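Local structure of Ras GTPase-activating-like protein IQGAP2 (Homo sapiens, 4EZA) at residues A[49-54]-A[64-69]; A[72-77]-A[95-100]; A[81-86]-A[106-111]. The protein probably binds phosphoinositides through this atypical domain with a pseudo C2 fold, a module of an IQGAP protein involved in signalling. One frame throughout, in Å; residues are numbered along the deposited sequence.

Contact 1 of 3, residues A[49-54]-A[64-69]; sequences VTFDII and VRSKFL
Asp52 and Lys67 meet above a regular antiparallel pairing, and their salt bridge, OD2 of Asp52 to NZ of Lys67 at 3.1 Å, spans a diagonal of the beta hairpin formed by strands 49-55 and 61-68. The lysine is extended beyond CG, which carries its ammonium along the sheet to the syn side of the carboxylate, 27° out of its plane. OD1 of Asp52 is buried without a polar partner, so the carboxylate is held by one oxygen. On the same face the methyl CD1 of Ile54 lies over one face of the Arg65 guanidinium, 3.8 Å above the plane and offset toward its rim; the arginine, bent at chi2, is meanwhile salt-bridged to Asp63 and Glu72.

Beneath, Thr50 with Lys67 and Asp52 with Arg65 are hydrogen-bonded pairs, the shortest of the four backbone bonds running from Lys67 N to Thr50 O at 2.8 Å. The other face is largely apolar. There CD1 of Ile53 settles between the two methyls of Val64, at 3.6 Å from CG2 and 3.7 Å from CG1, the two side chains lying side by side. The small Ser66 offers a shallow step against which the Phe51 ring leans obliquely, CE1 of Phe51 lying 3.7 Å from OG of Ser66. At the far end CG2 of Val49 meets the edge of the Phe68 ring in its plane, touching CD1 of Phe68 at 3.9 Å.

The hairpin forms the middle of a four-stranded antiparallel sheet: strand 22-25 flanks 49-55, contributing Lys23 and Thr25 against Thr50, and strand 71-79 flanks 61-68. Phe97 of strand 93-97 packs on Phe51, Val64 and Ser66, with Met96 beside it on Phe51.

Contact 2 of 3, residues A[72-77]-A[95-100]; sequences EMEKVQ and KMFDKV
Phe97 reaches across to Glu74 and Val76, joining the outer strand 71-79 of the four-stranded sheet to strand 93-97 of the three-stranded sheet in this pseudo C2 domain. Classic beta bulges mark both sides: Met73 and Glu74 opposite Ser66, and Met96 and Phe97 opposite Val100. With chi1 at -63°, CG of Phe97 lies anti to the carbonyl carbon and beside the backbone N, and the ring extends to strand 71-79, where the carbonyl carbon of Lys75 lies at its edge.

Glu74 and Phe97 run past each other in opposite directions: CB of Glu74 presses on CD1 of Phe97 at 3.5 Å, obliquely to the ring, while a bend at chi2 (129°) brings OE1 of Glu74 back to 3.6 Å from CB of Phe97. Val76 crosses the ring end, its CG1 at 3.6 Å from CZ of Phe97, and the same methyl also touches CG of Met96. Replacing Phe97 with an alanine removes the ring and would probably open a gap between the two strands, leaving CB of Glu74 and CG1 of Val76 without the surface they lean on. Val100 closes a type I turn, its N bonded to Phe97 O. Water spans the polar rim: one molecule donates to Glu74 OE1 at 2.6 Å and accepts from Lys99 N at 3.0 Å.

Contact 3 of 3, residues A[81-86]-A[106-111]; sequences QDLLQM and LLIYLL
Leu83 and Ile108 sit at the centre of a packed pair of near-antiparallel helices, the segments 81-86 and 106-111 running at 150° to each other with their axes 10.5 Å apart at closest approach. In this domain of pseudo C2 fold both helices directly follow a strand: helix 80-88 comes after strand 71-79, and helix 104-112 after strand 100-103. Only apolar side chains meet, and no hydrogen bond crosses.

The two central side chains slide past each other in opposite directions, so that the root of one meets the shaft of the other: CB of Leu83 lies 3.8 Å from CG1 of Ile108. Ile108 turns CG1 anti to its carbonyl carbon (chi1 -69°), and the branch continues beyond Leu83 CB until CD1 of Ile108 lies 3.8 Å from the backbone O of Leu83. That methyl thereby lies against the main chain as well as the side chain. CD1 of Ile108 also comes 4.3 Å from CD2 of Leu84, whose end swings inward at the margin of the contact.

Leu83 itself reaches the other way. With its outer torsion fully extended (chi2 -180°), CD1 is carried toward the opposing helix, one turn beyond Ile108, where it is met by Leu111. Leu83 and Leu111 cross at about a right angle. Leu107 approaches the same methyl more loosely, CD2 of Leu107 at 4.3 Å from Leu83 CD1. Leu83 is therefore met by Leu107, Ile108 and Leu111, which share one face of helix 104-112. Met94 of strand 93-97 also packs on Leu83, while Ile80 and Gln87 touch Ile108. The closest side-chain approach across the pair is methyl on methyl, Leu83 CD1 to Leu111 CD1 at 3.7 Å.

Overall arrangement
Contacts 1 and 2 have centres about 9 Å apart and share the four-stranded sheet, where strands 61-68 and 71-79 are neighbours joined by backbone bonds between Ser66 and the bulge residues Met73 and Glu74. Contact 3 lies farther off, its centre about 18 Å from that of contact 1 and 16 Å from that of contact 2, on the other side of the chain's centre from contact 1. Along the chain contact 1 closes first; the segments of contacts 2 and 3 then alternate. Leu111 still touches Ile53, and Leu107 reaches Met96, so helix 104-112 connects with both sheet contacts, tying hairpin, second sheet and helix pair into one compact domain.

Contact 1 of 3, residues A[49-54]-A[64-69]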
# COMPACT_ATOMS: atom_id res chain seq x y z
N VAL A 49 8.82 -5.80 -6.59
CA VAL A 49 8.42 -5.05 -5.41
C VAL A 49 7.32 -5.80 -4.69
O VAL A 49 6.36 -6.26 -5.32
CB VAL A 49 7.94 -3.62 -5.78
CG1 VAL A 49 7.29 -2.95 -4.60
CG2 VAL A 49 9.12 -2.80 -6.30
N THR A 50 7.46 -5.91 -3.37
CA THR A 50 6.43 -6.55 -2.55
C THR A 50 6.07 -5.62 -1.42
O THR A 50 6.88 -4.79 -0.99
CB THR A 50 6.89 -7.94 -2.02
OG1 THR A 50 6.98 -8.85 -3.12
CG2 THR A 50 5.93 -8.51 -1.00
N PHE A 51 4.83 -5.71 -0.97
CA PHE A 51 4.36 -4.97 0.19
C PHE A 51 3.88 -5.96 1.24
O PHE A 51 3.09 -6.83 0.92
CB PHE A 51 3.23 -4.03 -0.18
CG PHE A 51 3.62 -3.03 -1.21
CD1 PHE A 51 4.32 -1.88 -0.85
CD2 PHE A 51 3.32 -3.25 -2.56
CE1 PHE A 51 4.73 -0.97 -1.82
CE2 PHE A 51 3.72 -2.35 -3.52
CZ PHE A 51 4.42 -1.21 -3.16
N ASP A 52 4.43 -5.84 2.44
CA ASP A 52 4.03 -6.67 3.59
C ASP A 52 3.10 -5.83 4.44
O ASP A 52 3.45 -4.70 4.79
CB ASP A 52 5.24 -7.06 4.47
CG ASP A 52 6.17 -8.07 3.80
OD1 ASP A 52 5.90 -8.53 2.67
OD2 ASP A 52 7.20 -8.41 4.44
N ILE A 53 1.93 -6.37 4.77
CA ILE A 53 0.97 -5.67 5.62
C ILE A 53 0.90 -6.36 6.96
O ILE A 53 0.55 -7.54 7.02
CB ILE A 53 -0.44 -5.67 5.04
CG1 ILE A 53 -0.46 -5.27 3.56
CG2 ILE A 53 -1.37 -4.82 5.92
CD1 ILE A 53 -0.00 -3.90 3.23
N ILE A 54 1.20 -5.63 8.02
CA ILE A 54 1.23 -6.22 9.36
C ILE A 54 0.32 -5.44 10.31
O ILE A 54 0.39 -4.21 10.37
CB ILE A 54 2.68 -6.28 9.91
CG1 ILE A 54 3.70 -6.38 8.76
CG2 ILE A 54 2.84 -7.45 10.88
CD1 ILE A 54 5.00 -5.61 8.97
N VAL A 64 2.86 -1.01 6.96
CA VAL A 64 3.09 -1.45 5.59
C VAL A 64 4.56 -1.30 5.25
O VAL A 64 5.12 -0.21 5.35
CB VAL A 64 2.23 -0.69 4.54
CG1 VAL A 64 2.54 -1.19 3.12
CG2 VAL A 64 0.75 -0.82 4.87
N ARG A 65 5.19 -2.40 4.83
CA ARG A 65 6.61 -2.38 4.43
C ARG A 65 6.74 -2.54 2.92
O ARG A 65 6.06 -3.38 2.32
CB ARG A 65 7.36 -3.52 5.10
CG ARG A 65 7.12 -3.67 6.60
CD ARG A 65 7.93 -2.67 7.38
NE ARG A 65 7.62 -2.74 8.81
CZ ARG A 65 8.33 -3.43 9.70
NH1 ARG A 65 9.40 -4.12 9.32
NH2 ARG A 65 7.97 -3.43 10.97
N SER A 66 7.60 -1.72 2.32
CA SER A 66 7.89 -1.78 0.89
C SER A 66 9.23 -2.46 0.72
O SER A 66 10.24 -2.01 1.29
CB SER A 66 7.93 -0.36 0.31
OG SER A 66 8.28 -0.34 -1.07
N LYS A 67 9.24 -3.55 -0.04
CA LYS A 67 10.47 -4.30 -0.34
C LYS A 67 10.82 -4.31 -1.82
O LYS A 67 9.95 -4.26 -2.68
CB LYS A 67 10.38 -5.73 0.16
CG LYS A 67 10.07 -5.85 1.64
CD LYS A 67 10.22 -7.30 2.03
CE LYS A 67 10.36 -7.47 3.52
NZ LYS A 67 10.21 -8.91 3.88
N PHE A 68 12.11 -4.36 -2.10
CA PHE A 68 12.58 -4.51 -3.46
C PHE A 68 13.58 -5.65 -3.43
O PHE A 68 14.57 -5.60 -2.69
CB PHE A 68 13.24 -3.22 -3.97
CG PHE A 68 13.83 -3.35 -5.34
CD1 PHE A 68 13.01 -3.46 -6.45
CD2 PHE A 68 15.22 -3.41 -5.51
CE1 PHE A 68 13.55 -3.60 -7.74
CE2 PHE A 68 15.76 -3.55 -6.80
CZ PHE A 68 14.93 -3.65 -7.91
N LEU A 69 13.30 -6.66 -4.24
CA LEU A 69 14.13 -7.86 -4.28
C LEU A 69 14.39 -8.38 -2.87
O LEU A 69 15.52 -8.77 -2.54
CB LEU A 69 15.45 -7.59 -5.04
CG LEU A 69 15.30 -7.20 -6.52
CD1 LEU A 69 16.66 -6.89 -7.17
CD2 LEU A 69 14.56 -8.26 -7.32

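Contact 2 of 3, residues A[72-77]-A[95-100]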
# COMPACT_ATOMS: atom_id res chain seq x y z
N GLU A 72 13.95 -4.56 2.56
CA GLU A 72 13.05 -3.50 3.03
C GLU A 72 13.60 -2.12 2.69
O GLU A 72 14.69 -1.74 3.13
CB GLU A 72 12.77 -3.59 4.53
CG GLU A 72 11.74 -2.55 4.99
CD GLU A 72 11.44 -2.61 6.48
OE1 GLU A 72 11.25 -3.71 7.02
OE2 GLU A 72 11.36 -1.52 7.08
N MET A 73 12.81 -1.36 1.94
CA MET A 73 13.23 -0.03 1.48
C MET A 73 12.55 1.10 2.26
O MET A 73 13.18 2.14 2.54
CB MET A 73 12.91 0.13 0.00
CG MET A 73 13.58 -0.94 -0.85
SD MET A 73 15.38 -0.89 -0.83
CE MET A 73 15.75 0.67 -1.62
N GLU A 74 11.29 0.89 2.61
CA GLU A 74 10.51 1.89 3.33
C GLU A 74 9.46 1.22 4.21
O GLU A 74 9.07 0.08 3.98
CB GLU A 74 9.81 2.82 2.34
CG GLU A 74 10.52 4.14 2.14
CD GLU A 74 10.76 4.48 0.69
OE1 GLU A 74 9.79 4.49 -0.11
OE2 GLU A 74 11.93 4.77 0.35
N LYS A 75 9.00 1.96 5.22
CA LYS A 75 7.96 1.48 6.12
C LYS A 75 7.05 2.68 6.42
O LYS A 75 7.53 3.79 6.59
CB LYS A 75 8.62 1.00 7.40
CG LYS A 75 7.71 0.59 8.55
CD LYS A 75 8.47 0.53 9.90
CE LYS A 75 9.93 0.10 9.80
NZ LYS A 75 10.62 0.10 11.13
N VAL A 76 5.74 2.43 6.46
CA VAL A 76 4.76 3.48 6.77
C VAL A 76 3.68 2.92 7.68
O VAL A 76 3.30 1.75 7.57
CB VAL A 76 4.14 4.11 5.49
CG1 VAL A 76 3.24 3.12 4.76
CG2 VAL A 76 3.38 5.41 5.81
N GLN A 77 3.19 3.73 8.61
CA GLN A 77 2.04 3.35 9.42
C GLN A 77 0.83 4.10 8.93
O GLN A 77 0.87 5.32 8.73
CB GLN A 77 2.32 3.57 10.91
CG GLN A 77 3.35 2.56 11.44
CD GLN A 77 3.39 2.42 12.95
OE1 GLN A 77 3.98 1.46 13.46
NE2 GLN A 77 2.78 3.35 13.66
N LYS A 95 0.02 9.09 -2.17
CA LYS A 95 1.38 8.56 -2.27
C LYS A 95 1.73 7.89 -0.95
O LYS A 95 2.20 8.55 -0.02
CB LYS A 95 2.38 9.69 -2.59
CG LYS A 95 2.20 10.30 -3.97
CD LYS A 95 2.49 9.32 -5.10
CE LYS A 95 3.96 9.18 -5.42
NZ LYS A 95 4.54 10.23 -6.31
N MET A 96 1.45 6.58 -0.87
CA MET A 96 1.64 5.79 0.34
C MET A 96 3.13 5.71 0.69
O MET A 96 3.50 5.71 1.89
CB MET A 96 1.05 4.39 0.12
CG MET A 96 1.27 3.37 1.23
SD MET A 96 0.45 1.81 0.88
CE MET A 96 1.52 1.11 -0.37
N PHE A 97 3.96 5.68 -0.34
CA PHE A 97 5.40 5.91 -0.22
C PHE A 97 5.76 6.99 -1.22
O PHE A 97 4.95 7.34 -2.07
CB PHE A 97 6.20 4.64 -0.48
CG PHE A 97 5.92 3.54 0.51
CD1 PHE A 97 6.46 3.61 1.80
CD2 PHE A 97 5.13 2.46 0.19
CE1 PHE A 97 6.23 2.60 2.72
CE2 PHE A 97 4.87 1.44 1.13
CZ PHE A 97 5.43 1.52 2.39
N ASP A 98 6.97 7.55 -1.09
CA ASP A 98 7.39 8.67 -1.93
C ASP A 98 7.12 8.42 -3.42
O ASP A 98 6.70 9.33 -4.12
CB ASP A 98 8.87 9.00 -1.71
CG ASP A 98 9.09 10.08 -0.65
OD1 ASP A 98 8.10 10.72 -0.20
OD2 ASP A 98 10.26 10.31 -0.27
N LYS A 99 7.34 7.19 -3.87
CA LYS A 99 7.22 6.84 -5.28
C LYS A 99 6.00 5.95 -5.58
O LYS A 99 5.81 5.55 -6.72
CB LYS A 99 8.49 6.11 -5.75
CG LYS A 99 9.80 6.94 -5.69
CD LYS A 99 10.96 6.32 -6.51
CE LYS A 99 11.67 5.13 -5.81
NZ LYS A 99 13.06 4.81 -6.34
N VAL A 100 5.19 5.65 -4.57
CA VAL A 100 4.14 4.65 -4.75
C VAL A 100 2.77 5.26 -4.60
O VAL A 100 2.38 5.66 -3.49
CB VAL A 100 4.30 3.49 -3.74
CG1 VAL A 100 3.21 2.47 -3.94
CG2 VAL A 100 5.68 2.80 -3.91
O HOH W 1 9.11 5.23 -2.50
O HOH W 2 8.51 7.07 1.13

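Contact 3 of 3, residues A[81-86]-A[106-111]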
# COMPACT_ATOMS: atom_id res chain seq x y z
N GLN A 81 -8.71 5.62 10.59
CA GLN A 81 -9.54 6.83 10.74
C GLN A 81 -9.06 7.89 9.75
O GLN A 81 -9.88 8.61 9.17
CB GLN A 81 -9.48 7.40 12.15
CG GLN A 81 -10.08 6.56 13.25
CD GLN A 81 -10.45 7.41 14.44
OE1 GLN A 81 -9.59 8.00 15.09
NE2 GLN A 81 -11.76 7.49 14.72
N ASP A 82 -7.75 7.97 9.54
CA ASP A 82 -7.21 8.96 8.59
C ASP A 82 -7.62 8.61 7.17
O ASP A 82 -8.02 9.48 6.38
CB ASP A 82 -5.69 9.04 8.66
CG ASP A 82 -5.18 9.67 9.93
OD1 ASP A 82 -5.92 10.43 10.58
OD2 ASP A 82 -4.01 9.39 10.26
N LEU A 83 -7.54 7.33 6.84
CA LEU A 83 -7.94 6.88 5.51
C LEU A 83 -9.42 7.11 5.26
O LEU A 83 -9.81 7.55 4.18
CB LEU A 83 -7.61 5.40 5.33
CG LEU A 83 -6.11 5.06 5.35
CD1 LEU A 83 -5.95 3.54 5.15
CD2 LEU A 83 -5.28 5.84 4.32
N LEU A 84 -10.24 6.83 6.27
CA LEU A 84 -11.67 7.11 6.11
C LEU A 84 -11.96 8.60 5.93
O LEU A 84 -12.85 8.98 5.16
CB LEU A 84 -12.48 6.55 7.27
CG LEU A 84 -12.63 5.04 7.25
CD1 LEU A 84 -13.16 4.60 8.60
CD2 LEU A 84 -13.56 4.61 6.14
N GLN A 85 -11.21 9.44 6.63
CA GLN A 85 -11.37 10.88 6.50
C GLN A 85 -11.05 11.30 5.07
O GLN A 85 -11.80 12.09 4.47
CB GLN A 85 -10.50 11.63 7.49
CG GLN A 85 -10.78 13.11 7.44
CD GLN A 85 -9.78 13.92 8.19
OE1 GLN A 85 -9.42 13.60 9.32
NE2 GLN A 85 -9.33 15.02 7.57
N MET A 86 -9.96 10.76 4.52
CA MET A 86 -9.60 11.04 3.12
C MET A 86 -10.76 10.69 2.21
O MET A 86 -11.13 11.48 1.33
CB MET A 86 -8.39 10.22 2.71
CG MET A 86 -7.14 10.68 3.36
SD MET A 86 -5.76 9.69 2.78
CE MET A 86 -4.56 10.16 4.01
N LEU A 106 -9.62 1.34 -2.35
CA LEU A 106 -9.19 -0.04 -2.49
C LEU A 106 -8.13 -0.42 -1.46
O LEU A 106 -8.06 -1.59 -1.06
CB LEU A 106 -8.73 -0.34 -3.92
CG LEU A 106 -9.86 -0.16 -4.93
CD1 LEU A 106 -9.27 -0.40 -6.31
CD2 LEU A 106 -11.02 -1.14 -4.69
N LEU A 107 -7.33 0.56 -1.02
CA LEU A 107 -6.39 0.33 0.07
C LEU A 107 -7.14 0.02 1.37
O LEU A 107 -6.77 -0.89 2.08
CB LEU A 107 -5.46 1.52 0.23
CG LEU A 107 -4.44 1.36 1.36
CD1 LEU A 107 -3.47 0.23 1.07
CD2 LEU A 107 -3.77 2.71 1.53
N ILE A 108 -8.21 0.77 1.66
CA ILE A 108 -9.01 0.52 2.86
C ILE A 108 -9.51 -0.93 2.84
O ILE A 108 -9.38 -1.66 3.85
CB ILE A 108 -10.16 1.52 2.98
CG1 ILE A 108 -9.62 2.92 3.28
CG2 ILE A 108 -11.12 1.09 4.11
CD1 ILE A 108 -10.63 4.01 3.06
N TYR A 109 -10.03 -1.36 1.70
CA TYR A 109 -10.54 -2.73 1.56
C TYR A 109 -9.41 -3.76 1.72
O TYR A 109 -9.59 -4.78 2.40
CB TYR A 109 -11.24 -2.90 0.20
CG TYR A 109 -11.67 -4.33 -0.15
CD1 TYR A 109 -12.91 -4.82 0.27
CD2 TYR A 109 -10.84 -5.19 -0.88
CE1 TYR A 109 -13.33 -6.12 -0.03
CE2 TYR A 109 -11.25 -6.50 -1.18
CZ TYR A 109 -12.49 -6.95 -0.76
OH TYR A 109 -12.91 -8.23 -1.04
N LEU A 110 -8.27 -3.51 1.09
CA LEU A 110 -7.12 -4.40 1.20
C LEU A 110 -6.72 -4.59 2.67
O LEU A 110 -6.44 -5.72 3.11
CB LEU A 110 -5.95 -3.86 0.40
CG LEU A 110 -4.76 -4.80 0.24
CD1 LEU A 110 -5.08 -5.82 -0.80
CD2 LEU A 110 -3.53 -4.03 -0.13
N LEU A 111 -6.68 -3.50 3.43
CA LEU A 111 -6.23 -3.54 4.83
C LEU A 111 -7.24 -4.27 5.70
O LEU A 111 -6.86 -4.88 6.70
CB LEU A 111 -5.98 -2.13 5.36
CG LEU A 111 -4.81 -1.39 4.72
CD1 LEU A 111 -4.76 0.02 5.21
CD2 LEU A 111 -3.49 -2.10 4.97